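Local coordinates for protein alternansucrase (Leuconostoc mesenteroides, PDB 6HVG) that belongs to glycoside hydrolase family 70, combining a TIM-barrel-type enzyme domain that holds a calcium ion with flanking repeats of the choline-binding kind, at residues G550-L555 with S585-Q590; D627-K632 with Q1227-Q1232; Q538-R543 with V1169-R1174. One frame throughout, in Å; residues are numbered along the deposited sequence.

In the fold
Following the chain from the N terminus, 538-543, just past strand 534-537, opens the long loop that interaction 3 closes at 1169-1174 on strand 1166-1175. Nested within it, interaction 1 brings 550-555 back onto 585-590 at the start of helix 587-601. Once that short loop has closed, 627-632 at the head of helix 629-642 opens another, closed by interaction 2 at 1227-1232 beyond strand 1166-1175; interactions 2 and 3 therefore cross. Interaction 1 is the bridge: R553 forms a salt bridge with D539 of interaction 3, and Q590 probably hydrogen-bonds D629 of interaction 2. Together they tie the six-stranded antiparallel sheet to the starts of helices 587-601 and 629-642, the latter following barrel strand 617-620.

Interaction 1 (G550-L555 with S585-Q590); sequences GNNRKL and SNPIVQ
N552 and K554 face N586 and S585, with CA atoms 5.5 Å apart for N552 and N586 and 5.7 Å for K554 and S585. The 550-555 segment is irregular loop, whereas 585-590 turns into a helix at P587. One direct hydrogen bond spans the gap: the backbone N of K554 donates to S585 OG at 3.0 Å, with an N-H...O angle of 153°. S585 holds OG between its own N and carbonyl carbon, which aims the hydroxyl at 550-555; the same OG is also hydrogen-bonded to D583 OD1, two residues back in the chain. The other oxygen of D583 receives R553 N, and one carboxylate thus steadies both sides of the contact. Alongside, the aliphatic start of K554 lies against S585, CB to CB 3.8 Å.

The second pairing is between two carboxamides. N552 lays its amide over that of N586, the planes only 18° apart, so the groups stack rather than bond. Their ND2 atoms, both donors, are 3.4 Å apart, and N552 ND2 spends a hydrogen on S549 O instead. N552 OD1 lies 3.6 Å from P587 CD. R553 points away and forms a salt bridge with D539.

N586 curls OD1 round to I588 N, 2.8 Å away, the donor tilted 32° from the carbonyl plane. This is a classical asparagine N-cap, followed by proline in the first turn of helix 587-601. It lies just beyond strand 580-582, whose D581 ligates the calcium ion together with E575, N625 and D1159.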
ATOM      1  N   GLY A 550       3.346  23.478 -19.095  1.00 49.58           N
ATOM      2  CA  GLY A 550       4.230  23.866 -20.178  1.00 48.39           C
ATOM      3  C   GLY A 550       4.956  22.700 -20.793  1.00 48.93           C
ATOM      4  O   GLY A 550       6.144  22.802 -21.087  1.00 51.74           O
ATOM      5  N   ASN A 551       4.227  21.602 -21.000  1.00 48.73           N
ATOM      6  CA  ASN A 551       4.732  20.352 -21.575  1.00 51.38           C
ATOM      7  C   ASN A 551       5.869  19.712 -20.780  1.00 52.47           C
ATOM      8  O   ASN A 551       6.868  19.265 -21.330  1.00 49.76           O
ATOM      9  CB  ASN A 551       5.102  20.513 -23.053  1.00 54.09           C
ATOM     10  CG  ASN A 551       5.121  19.171 -23.795  1.00 57.45           C
ATOM     11  OD1 ASN A 551       4.387  18.236 -23.442  1.00 61.98           O
ATOM     12  ND2 ASN A 551       5.980  19.060 -24.810  1.00 55.88           N
ATOM     13  N   ASN A 552       5.680  19.658 -19.468  1.00 54.48           N
ATOM     14  CA  ASN A 552       6.585  18.977 -18.578  1.00 52.89           C
ATOM     15  C   ASN A 552       5.839  17.725 -18.125  1.00 52.67           C
ATOM     16  O   ASN A 552       5.257  17.030 -18.954  1.00 52.37           O
ATOM     17  CB  ASN A 552       6.974  19.899 -17.435  1.00 53.85           C
ATOM     18  CG  ASN A 552       7.909  20.999 -17.893  1.00 54.94           C
ATOM     19  OD1 ASN A 552       9.030  20.731 -18.306  1.00 51.63           O
ATOM     20  ND2 ASN A 552       7.457  22.231 -17.820  1.00 57.13           N
ATOM     21  N   ARG A 553       5.859  17.425 -16.830  1.00 53.91           N
ATOM     22  CA  ARG A 553       5.227  16.225 -16.297  1.00 54.72           C
ATOM     23  C   ARG A 553       5.603  14.918 -17.012  1.00 52.41           C
ATOM     24  O   ARG A 553       4.729  14.137 -17.370  1.00 56.57           O
ATOM     25  CB  ARG A 553       3.705  16.384 -16.295  1.00 54.92           C
ATOM     26  CG  ARG A 553       3.201  17.538 -15.441  1.00 56.03           C
ATOM     27  CD  ARG A 553       1.716  17.675 -15.602  1.00 56.88           C
ATOM     28  NE  ARG A 553       1.150  18.616 -14.643  1.00 59.73           N
ATOM     29  CZ  ARG A 553       0.236  19.540 -14.928  1.00 63.79           C
ATOM     30  NH1 ARG A 553      -0.236  19.661 -16.163  1.00 70.75           N
ATOM     31  NH2 ARG A 553      -0.204  20.343 -13.967  1.00 60.49           N
ATOM     32  N   LYS A 554       6.897  14.673 -17.193  1.00 50.51           N
ATOM     33  CA  LYS A 554       7.389  13.349 -17.609  1.00 50.92           C
ATOM     34  C   LYS A 554       7.370  12.431 -16.410  1.00 49.09           C
ATOM     35  O   LYS A 554       8.065  12.674 -15.421  1.00 49.02           O
ATOM     36  CB  LYS A 554       8.808  13.411 -18.151  1.00 53.07           C
ATOM     37  CG  LYS A 554       8.945  14.318 -19.365  1.00 55.62           C
ATOM     38  CD  LYS A 554      10.344  14.864 -19.484  1.00 60.67           C
ATOM     39  CE  LYS A 554      10.452  15.968 -20.531  1.00 64.51           C
ATOM     40  NZ  LYS A 554      10.801  15.366 -21.839  1.00 72.70           N
ATOM     41  N   LEU A 555       6.567  11.385 -16.500  1.00 48.00           N
ATOM     42  CA  LEU A 555       6.359  10.496 -15.384  1.00 46.87           C
ATOM     43  C   LEU A 555       7.248   9.275 -15.459  1.00 48.37           C
ATOM     44  O   LEU A 555       7.535   8.772 -16.549  1.00 54.70           O
ATOM     45  CB  LEU A 555       4.916  10.055 -15.398  1.00 46.86           C
ATOM     46  CG  LEU A 555       3.862  11.178 -15.350  1.00 45.95           C
ATOM     47  CD1 LEU A 555       2.446  10.612 -15.268  1.00 47.07           C
ATOM     48  CD2 LEU A 555       4.083  12.146 -14.212  1.00 45.19           C
ATOM     49  N   SER A 585      10.466  16.652 -13.167  1.00 48.44           N
ATOM     50  CA  SER A 585      10.919  16.713 -14.579  1.00 47.04           C
ATOM     51  C   SER A 585      10.944  18.127 -15.149  1.00 47.92           C
ATOM     52  O   SER A 585      11.460  18.334 -16.258  1.00 52.37           O
ATOM     53  CB  SER A 585      10.028  15.861 -15.483  1.00 47.03           C
ATOM     54  OG  SER A 585       8.840  16.548 -15.833  1.00 47.51           O
ATOM     55  N   ASN A 586      10.360  19.085 -14.423  1.00 45.90           N
ATOM     56  CA  ASN A 586      10.332  20.488 -14.826  1.00 45.72           C
ATOM     57  C   ASN A 586      11.597  21.232 -14.407  1.00 43.65           C
ATOM     58  O   ASN A 586      11.859  21.368 -13.225  1.00 44.05           O
ATOM     59  CB  ASN A 586       9.110  21.151 -14.185  1.00 48.72           C
ATOM     60  CG  ASN A 586       8.932  22.611 -14.579  1.00 48.38           C
ATOM     61  OD1 ASN A 586       9.890  23.329 -14.891  1.00 48.83           O
ATOM     62  ND2 ASN A 586       7.694  23.060 -14.541  1.00 46.72           N
ATOM     63  N   PRO A 587      12.359  21.758 -15.380  1.00 44.86           N
ATOM     64  CA  PRO A 587      13.576  22.508 -15.064  1.00 45.06           C
ATOM     65  C   PRO A 587      13.446  23.544 -13.946  1.00 44.37           C
ATOM     66  O   PRO A 587      14.359  23.687 -13.134  1.00 45.68           O
ATOM     67  CB  PRO A 587      13.912  23.188 -16.393  1.00 45.00           C
ATOM     68  CG  PRO A 587      13.389  22.264 -17.444  1.00 43.28           C
ATOM     69  CD  PRO A 587      12.153  21.650 -16.847  1.00 44.63           C
ATOM     70  N   ILE A 588      12.328  24.250 -13.900  1.00 43.10           N
ATOM     71  CA  ILE A 588      12.093  25.238 -12.844  1.00 43.32           C
ATOM     72  C   ILE A 588      12.029  24.582 -11.466  1.00 41.73           C
ATOM     73  O   ILE A 588      12.558  25.113 -10.504  1.00 40.47           O
ATOM     74  CB  ILE A 588      10.813  26.068 -13.114  1.00 43.59           C
ATOM     75  CG1 ILE A 588      11.011  26.967 -14.353  1.00 45.76           C
ATOM     76  CG2 ILE A 588      10.478  26.954 -11.920  1.00 44.06           C
ATOM     77  CD1 ILE A 588       9.726  27.449 -14.995  1.00 44.51           C
ATOM     78  N   VAL A 589      11.371  23.438 -11.383  1.00 43.27           N
ATOM     79  CA  VAL A 589      11.236  22.718 -10.125  1.00 46.15           C
ATOM     80  C   VAL A 589      12.579  22.091  -9.754  1.00 45.88           C
ATOM     81  O   VAL A 589      12.923  22.038  -8.581  1.00 47.77           O
ATOM     82  CB  VAL A 589      10.121  21.643 -10.209  1.00 47.89           C
ATOM     83  CG1 VAL A 589      10.108  20.732  -8.979  1.00 44.71           C
ATOM     84  CG2 VAL A 589       8.775  22.324 -10.379  1.00 50.48           C
ATOM     85  N   GLN A 590      13.337  21.651 -10.754  1.00 43.33           N
ATOM     86  CA  GLN A 590      14.675  21.131 -10.523  1.00 43.80           C
ATOM     87  C   GLN A 590      15.587  22.174  -9.883  1.00 44.09           C
ATOM     88  O   GLN A 590      16.335  21.860  -8.954  1.00 44.70           O
ATOM     89  CB  GLN A 590      15.290  20.615 -11.823  1.00 42.83           C
ATOM     90  CG  GLN A 590      14.627  19.351 -12.340  1.00 43.44           C
ATOM     91  CD  GLN A 590      15.259  18.823 -13.616  1.00 45.92           C
ATOM     92  OE1 GLN A 590      16.110  19.479 -14.215  1.00 45.39           O
ATOM     93  NE2 GLN A 590      14.829  17.627 -14.050  1.00 45.31           N
TER

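Interaction 2 (D627-K632 with Q1227-Q1232)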
ATOM      1  N   ASP A 627      12.184  11.977 -10.733  1.00 41.92           N
ATOM      2  CA  ASP A 627      13.013  12.118 -11.943  1.00 45.52           C
ATOM      3  C   ASP A 627      14.489  12.002 -11.575  1.00 45.09           C
ATOM      4  O   ASP A 627      15.013  12.768 -10.758  1.00 48.59           O
ATOM      5  CB  ASP A 627      12.736  13.459 -12.646  1.00 45.94           C
ATOM      6  CG  ASP A 627      13.323  13.530 -14.053  1.00 47.12           C
ATOM      7  OD1 ASP A 627      14.508  13.198 -14.261  1.00 49.19           O
ATOM      8  OD2 ASP A 627      12.602  13.954 -14.959  1.00 49.67           O
ATOM      9  N   ALA A 628      15.159  11.034 -12.179  1.00 43.73           N
ATOM     10  CA  ALA A 628      16.528  10.700 -11.801  1.00 47.54           C
ATOM     11  C   ALA A 628      17.560  11.818 -12.067  1.00 50.02           C
ATOM     12  O   ALA A 628      18.700  11.729 -11.616  1.00 51.22           O
ATOM     13  CB  ALA A 628      16.935   9.419 -12.498  1.00 47.92           C
ATOM     14  N   ASP A 629      17.173  12.856 -12.799  1.00 50.12           N
ATOM     15  CA  ASP A 629      18.008  14.053 -12.931  1.00 50.01           C
ATOM     16  C   ASP A 629      18.441  14.620 -11.590  1.00 45.93           C
ATOM     17  O   ASP A 629      19.519  15.193 -11.482  1.00 48.09           O
ATOM     18  CB  ASP A 629      17.256  15.155 -13.676  1.00 54.63           C
ATOM     19  CG  ASP A 629      17.145  14.906 -15.179  1.00 58.70           C
ATOM     20  OD1 ASP A 629      17.939  14.107 -15.740  1.00 60.07           O
ATOM     21  OD2 ASP A 629      16.263  15.555 -15.792  1.00 58.75           O
ATOM     22  N   LEU A 630      17.609  14.462 -10.570  1.00 42.37           N
ATOM     23  CA  LEU A 630      17.924  14.987  -9.260  1.00 40.25           C
ATOM     24  C   LEU A 630      19.215  14.425  -8.698  1.00 41.62           C
ATOM     25  O   LEU A 630      19.877  15.085  -7.895  1.00 43.35           O
ATOM     26  CB  LEU A 630      16.774  14.746  -8.271  1.00 39.78           C
ATOM     27  CG  LEU A 630      15.466  15.495  -8.518  1.00 40.18           C
ATOM     28  CD1 LEU A 630      14.502  15.251  -7.368  1.00 39.13           C
ATOM     29  CD2 LEU A 630      15.700  16.985  -8.711  1.00 42.51           C
ATOM     30  N   LEU A 631      19.570  13.205  -9.082  1.00 43.00           N
ATOM     31  CA  LEU A 631      20.800  12.609  -8.598  1.00 44.71           C
ATOM     32  C   LEU A 631      22.003  13.347  -9.171  1.00 46.55           C
ATOM     33  O   LEU A 631      22.981  13.618  -8.445  1.00 49.82           O
ATOM     34  CB  LEU A 631      20.875  11.120  -8.953  1.00 46.42           C
ATOM     35  CG  LEU A 631      19.739  10.213  -8.487  1.00 46.29           C
ATOM     36  CD1 LEU A 631      20.073   8.763  -8.749  1.00 47.85           C
ATOM     37  CD2 LEU A 631      19.438  10.399  -7.020  1.00 48.18           C
ATOM     38  N   LYS A 632      21.923  13.665 -10.464  1.00 45.92           N
ATOM     39  CA  LYS A 632      22.972  14.411 -11.167  1.00 46.53           C
ATOM     40  C   LYS A 632      23.085  15.833 -10.641  1.00 47.28           C
ATOM     41  O   LYS A 632      24.196  16.328 -10.427  1.00 49.77           O
ATOM     42  CB  LYS A 632      22.671  14.458 -12.657  1.00 47.91           C
ATOM     43  CG  LYS A 632      23.854  14.828 -13.512  1.00 51.19           C
ATOM     44  CD  LYS A 632      23.430  15.466 -14.817  1.00 55.87           C
ATOM     45  CE  LYS A 632      24.588  15.532 -15.812  1.00 63.00           C
ATOM     46  NZ  LYS A 632      25.777  16.282 -15.304  1.00 64.06           N
ATOM     47  N   GLN A1227      20.484  18.348 -18.452  1.00 54.98           N
ATOM     48  CA  GLN A1227      20.017  17.164 -17.756  1.00 50.26           C
ATOM     49  C   GLN A1227      19.503  16.150 -18.765  1.00 47.71           C
ATOM     50  O   GLN A1227      19.014  16.520 -19.807  1.00 52.06           O
ATOM     51  CB  GLN A1227      18.889  17.550 -16.788  1.00 49.42           C
ATOM     52  CG  GLN A1227      19.322  18.495 -15.680  1.00 48.27           C
ATOM     53  CD  GLN A1227      20.320  17.851 -14.777  1.00 49.74           C
ATOM     54  OE1 GLN A1227      20.339  16.613 -14.643  1.00 57.43           O
ATOM     55  NE2 GLN A1227      21.162  18.659 -14.140  1.00 47.31           N
ATOM     56  N   VAL A1228      19.588  14.872 -18.437  1.00 48.36           N
ATOM     57  CA  VAL A1228      19.337  13.816 -19.397  1.00 49.99           C
ATOM     58  C   VAL A1228      17.880  13.657 -19.763  1.00 50.97           C
ATOM     59  O   VAL A1228      17.555  13.543 -20.945  1.00 50.62           O
ATOM     60  CB  VAL A1228      19.873  12.464 -18.894  1.00 54.68           C
ATOM     61  CG1 VAL A1228      19.524  11.318 -19.862  1.00 53.38           C
ATOM     62  CG2 VAL A1228      21.388  12.560 -18.693  1.00 56.79           C
ATOM     63  N   SER A1229      16.995  13.639 -18.766  1.00 53.21           N
ATOM     64  CA  SER A1229      15.577  13.344 -19.012  1.00 50.88           C
ATOM     65  C   SER A1229      14.887  14.401 -19.856  1.00 50.98           C
ATOM     66  O   SER A1229      13.932  14.083 -20.549  1.00 52.50           O
ATOM     67  CB  SER A1229      14.810  13.148 -17.693  1.00 50.70           C
ATOM     68  OG  SER A1229      14.430  14.375 -17.096  1.00 48.31           O
ATOM     69  N   THR A1230      15.370  15.644 -19.799  1.00 52.75           N
ATOM     70  CA  THR A1230      14.722  16.780 -20.458  1.00 55.51           C
ATOM     71  C   THR A1230      15.446  17.352 -21.681  1.00 56.34           C
ATOM     72  O   THR A1230      14.846  18.090 -22.465  1.00 57.83           O
ATOM     73  CB  THR A1230      14.569  17.959 -19.479  1.00 57.29           C
ATOM     74  OG1 THR A1230      15.862  18.421 -19.079  1.00 53.88           O
ATOM     75  CG2 THR A1230      13.749  17.558 -18.252  1.00 60.20           C
ATOM     76  N   GLY A1231      16.739  17.076 -21.808  1.00 56.42           N
ATOM     77  CA  GLY A1231      17.560  17.714 -22.828  1.00 57.72           C
ATOM     78  C   GLY A1231      17.865  19.179 -22.534  1.00 62.16           C
ATOM     79  O   GLY A1231      18.529  19.848 -23.335  1.00 59.09           O
ATOM     80  N   GLN A1232      17.418  19.666 -21.372  1.00 66.83           N
ATOM     81  CA  GLN A1232      17.502  21.076 -20.996  1.00 67.68           C
ATOM     82  C   GLN A1232      18.333  21.213 -19.733  1.00 61.49           C
ATOM     83  O   GLN A1232      18.507  20.245 -19.005  1.00 57.74           O
ATOM     84  CB  GLN A1232      16.099  21.646 -20.737  1.00 74.34           C
ATOM     85  CG  GLN A1232      15.249  21.821 -21.988  1.00 81.76           C
ATOM     86  CD  GLN A1232      15.826  22.886 -22.921  1.00 89.85           C
ATOM     87  OE1 GLN A1232      16.302  22.577 -24.021  1.00 94.35           O
ATOM     88  NE2 GLN A1232      15.816  24.145 -22.470  1.00 89.23           N
TER
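S1229 meets the paired aspartates D627 and D629 chiefly through polar contacts. Its backbone N donates to D629 OD1 over 3.2 Å in an almost straight bond (176°), using the syn lone pair of the oxygen. Its hydroxyl OG lies between two carboxylates, 2.8 Å from D627 OD2 and also close to D629 OD2, a single proton with two possible takers. D629 OD2 probably also accepts from Q590 NE2, which would link the loop to helix 587-601.

Side-chain-to-backbone bonds within each segment shape the two partners. D627 OD1 receives D629 N at 3.1 Å through its anti lone pair, leaving OD2 to address the serine. Within the other segment, T1230 OG1 accepts from Q1232 N, an ST turn.

Van der Waals contact fills in beside these bonds. Q1227 and D629 run past each other in opposite directions, with Q1227 CB 3.4 Å from D629 OD2. K632 crosses the glutamine at a slant, its CD 3.3 Å from Q1227 OE1, while its ammonium group pairs with D636.

The D627 capping bond precedes the turn into helix 629-642, which follows parallel strand 617-620 as in a TIM barrel, and the loop leading to strand 1248-1252 docks there.

Interaction 3 (Q538-R543 with V1169-R1174); sequences QDDSHR and VVTATR
Q538 N bonds T1171 O where antiparallel strands 534-537 and 1166-1175 run side by side, neighbours in a six-stranded sheet of the family 70 domain. The bond is 2.7 Å from Q538 N to T1171 O, nearly in line with the carbonyl bond (C=O...N 166°). Two residues further along each strand, T1173 is backbone-bonded to A536. Further along the 538-543 segment, the side chain of D540 takes over the grip on T1171.

D540 can be followed outward. Its CB sits 3.6 Å from T1171 OG1, the two side chains crossing at about a right angle. Because CG stands anti to the backbone N (chi1 176°), the carboxylate is carried past the threonine to R543. OD1 turns back on its own segment and accepts a weak bond from R543 N. OD2 does most of the work, gathering three donors. T1171 OG1 approaches on its anti side at 2.8 Å, and R543 NE comes to the syn lone pair, also at 2.8 Å, as a salt bridge. R543 NH2 arrives from above the carboxylate plane. Two nitrogens of the guanidinium group therefore hold a single oxygen side-on, probably making that oxygen the more strongly polarised of the pair.

R543 is anchored further by N1189 O, which NH2 also reaches, and N1189 N in turn bonds T1173 OG1. At the other end, Q538 gives its NE2 to A536 O and lies against T1173. T1171 CG2 lies between the two arms of the loop, 3.9 Å from Q538 CB and 3.7 Å from R543 NH2.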
ATOM      1  N   GLN A 538      -3.330  17.009 -16.023  1.00 49.37           N
ATOM      2  CA  GLN A 538      -3.097  17.130 -17.468  1.00 48.16           C
ATOM      3  C   GLN A 538      -2.860  18.565 -17.911  1.00 46.61           C
ATOM      4  O   GLN A 538      -3.284  19.507 -17.252  1.00 46.19           O
ATOM      5  CB  GLN A 538      -4.271  16.537 -18.227  1.00 48.67           C
ATOM      6  CG  GLN A 538      -4.681  15.150 -17.761  1.00 50.73           C
ATOM      7  CD  GLN A 538      -3.616  14.095 -17.984  1.00 53.62           C
ATOM      8  OE1 GLN A 538      -3.000  14.021 -19.037  1.00 59.57           O
ATOM      9  NE2 GLN A 538      -3.384  13.279 -16.971  1.00 57.38           N
ATOM     10  N   ASP A 539      -2.147  18.711 -19.024  1.00 51.08           N
ATOM     11  CA  ASP A 539      -1.938  20.015 -19.680  1.00 52.68           C
ATOM     12  C   ASP A 539      -3.125  20.319 -20.555  1.00 53.23           C
ATOM     13  O   ASP A 539      -3.264  19.726 -21.620  1.00 54.91           O
ATOM     14  CB  ASP A 539      -0.673  20.008 -20.541  1.00 51.96           C
ATOM     15  CG  ASP A 539       0.600  19.957 -19.721  1.00 54.20           C
ATOM     16  OD1 ASP A 539       0.560  20.184 -18.494  1.00 54.32           O
ATOM     17  OD2 ASP A 539       1.657  19.712 -20.322  1.00 57.01           O
ATOM     18  N   ASP A 540      -3.957  21.264 -20.110  1.00 53.81           N
ATOM     19  CA  ASP A 540      -5.222  21.564 -20.757  1.00 55.04           C
ATOM     20  C   ASP A 540      -5.435  23.085 -20.740  1.00 56.38           C
ATOM     21  O   ASP A 540      -6.159  23.627 -19.897  1.00 54.95           O
ATOM     22  CB  ASP A 540      -6.332  20.797 -20.032  1.00 56.58           C
ATOM     23  CG  ASP A 540      -7.735  21.097 -20.560  1.00 61.21           C
ATOM     24  OD1 ASP A 540      -7.894  21.747 -21.633  1.00 65.86           O
ATOM     25  OD2 ASP A 540      -8.686  20.642 -19.878  1.00 58.98           O
ATOM     26  N   SER A 541      -4.781  23.754 -21.692  1.00 54.94           N
ATOM     27  CA  SER A 541      -4.819  25.210 -21.820  1.00 54.49           C
ATOM     28  C   SER A 541      -6.219  25.818 -22.092  1.00 60.67           C
ATOM     29  O   SER A 541      -6.464  26.968 -21.734  1.00 60.58           O
ATOM     30  CB  SER A 541      -3.864  25.636 -22.923  1.00 53.20           C
ATOM     31  OG  SER A 541      -4.213  25.012 -24.144  1.00 51.60           O
ATOM     32  N   HIS A 542      -7.140  25.060 -22.696  1.00 63.30           N
ATOM     33  CA  HIS A 542      -8.492  25.569 -22.941  1.00 62.12           C
ATOM     34  C   HIS A 542      -9.315  25.755 -21.645  1.00 61.61           C
ATOM     35  O   HIS A 542      -9.906  26.813 -21.426  1.00 63.95           O
ATOM     36  CB  HIS A 542      -9.246  24.672 -23.925  1.00 65.56           C
ATOM     37  CG  HIS A 542     -10.519  25.284 -24.435  1.00 80.27           C
ATOM     38  ND1 HIS A 542     -11.773  24.851 -24.039  1.00 79.97           N
ATOM     39  CD2 HIS A 542     -10.732  26.327 -25.279  1.00 86.81           C
ATOM     40  CE1 HIS A 542     -12.699  25.593 -24.618  1.00 84.76           C
ATOM     41  NE2 HIS A 542     -12.096  26.498 -25.373  1.00 91.19           N
ATOM     42  N   ARG A 543      -9.337  24.739 -20.785  1.00 60.55           N
ATOM     43  CA  ARG A 543     -10.201  24.737 -19.605  1.00 55.64           C
ATOM     44  C   ARG A 543      -9.512  25.096 -18.297  1.00 60.59           C
ATOM     45  O   ARG A 543     -10.159  25.600 -17.373  1.00 66.07           O
ATOM     46  CB  ARG A 543     -10.834  23.367 -19.430  1.00 53.60           C
ATOM     47  CG  ARG A 543     -11.782  22.983 -20.559  1.00 52.71           C
ATOM     48  CD  ARG A 543     -12.480  21.667 -20.288  1.00 49.46           C
ATOM     49  NE  ARG A 543     -11.506  20.593 -20.213  1.00 48.92           N
ATOM     50  CZ  ARG A 543     -11.796  19.321 -19.988  1.00 48.94           C
ATOM     51  NH1 ARG A 543     -13.042  18.919 -19.823  1.00 47.33           N
ATOM     52  NH2 ARG A 543     -10.812  18.438 -19.921  1.00 53.98           N
ATOM     53  N   VAL A1169      -8.506  24.295  -9.742  1.00 46.84           N
ATOM     54  CA  VAL A1169      -9.215  23.335 -10.562  1.00 46.62           C
ATOM     55  C   VAL A1169      -8.224  22.786 -11.563  1.00 46.80           C
ATOM     56  O   VAL A1169      -7.693  23.525 -12.377  1.00 48.20           O
ATOM     57  CB  VAL A1169     -10.444  23.945 -11.276  1.00 47.12           C
ATOM     58  CG1 VAL A1169     -11.086  22.931 -12.207  1.00 47.39           C
ATOM     59  CG2 VAL A1169     -11.464  24.412 -10.257  1.00 46.36           C
ATOM     60  N   VAL A1170      -7.986  21.481 -11.485  1.00 48.32           N
ATOM     61  CA  VAL A1170      -7.071  20.777 -12.389  1.00 48.53           C
ATOM     62  C   VAL A1170      -7.881  19.901 -13.343  1.00 48.51           C
ATOM     63  O   VAL A1170      -9.058  19.630 -13.086  1.00 49.84           O
ATOM     64  CB  VAL A1170      -6.076  19.852 -11.610  1.00 49.14           C
ATOM     65  CG1 VAL A1170      -5.312  20.631 -10.554  1.00 48.24           C
ATOM     66  CG2 VAL A1170      -6.799  18.652 -10.980  1.00 47.91           C
ATOM     67  N   THR A1171      -7.242  19.472 -14.432  1.00 46.89           N
ATOM     68  CA  THR A1171      -7.782  18.438 -15.312  1.00 47.36           C
ATOM     69  C   THR A1171      -7.083  17.120 -14.966  1.00 47.65           C
ATOM     70  O   THR A1171      -5.866  17.006 -15.104  1.00 47.85           O
ATOM     71  CB  THR A1171      -7.549  18.776 -16.794  1.00 45.97           C
ATOM     72  OG1 THR A1171      -8.338  19.900 -17.155  1.00 48.44           O
ATOM     73  CG2 THR A1171      -7.972  17.628 -17.677  1.00 48.78           C
ATOM     74  N   ALA A1172      -7.854  16.122 -14.551  1.00 45.87           N
ATOM     75  CA  ALA A1172      -7.290  14.946 -13.923  1.00 48.95           C
ATOM     76  C   ALA A1172      -7.757  13.649 -14.536  1.00 51.56           C
ATOM     77  O   ALA A1172      -8.916  13.511 -14.916  1.00 59.46           O
ATOM     78  CB  ALA A1172      -7.606  14.950 -12.432  1.00 50.24           C
ATOM     79  N   THR A1173      -6.849  12.686 -14.588  1.00 49.31           N
ATOM     80  CA  THR A1173      -7.140  11.330 -15.020  1.00 49.77           C
ATOM     81  C   THR A1173      -6.758  10.361 -13.912  1.00 51.27           C
ATOM     82  O   THR A1173      -5.728  10.535 -13.270  1.00 57.91           O
ATOM     83  CB  THR A1173      -6.324  10.986 -16.274  1.00 49.73           C
ATOM     84  OG1 THR A1173      -6.624  11.916 -17.315  1.00 47.90           O
ATOM     85  CG2 THR A1173      -6.611   9.577 -16.764  1.00 51.23           C
ATOM     86  N   ARG A1174      -7.588   9.343 -13.680  1.00 49.63           N
ATOM     87  CA  ARG A1174      -7.323   8.317 -12.659  1.00 45.32           C
ATOM     88  C   ARG A1174      -6.261   7.358 -13.135  1.00 43.95           C
ATOM     89  O   ARG A1174      -6.388   6.765 -14.192  1.00 41.83           O
ATOM     90  CB  ARG A1174      -8.588   7.561 -12.328  1.00 44.61           C
ATOM     91  CG  ARG A1174      -8.452   6.471 -11.288  1.00 43.62           C
ATOM     92  CD  ARG A1174      -8.398   7.048  -9.880  1.00 46.52           C
ATOM     93  NE  ARG A1174      -8.452   5.988  -8.897  1.00 46.87           N
ATOM     94  CZ  ARG A1174      -7.443   5.156  -8.650  1.00 50.49           C
ATOM     95  NH1 ARG A1174      -6.269   5.273  -9.287  1.00 47.58           N
ATOM     96  NH2 ARG A1174      -7.600   4.201  -7.744  1.00 52.20           N
TER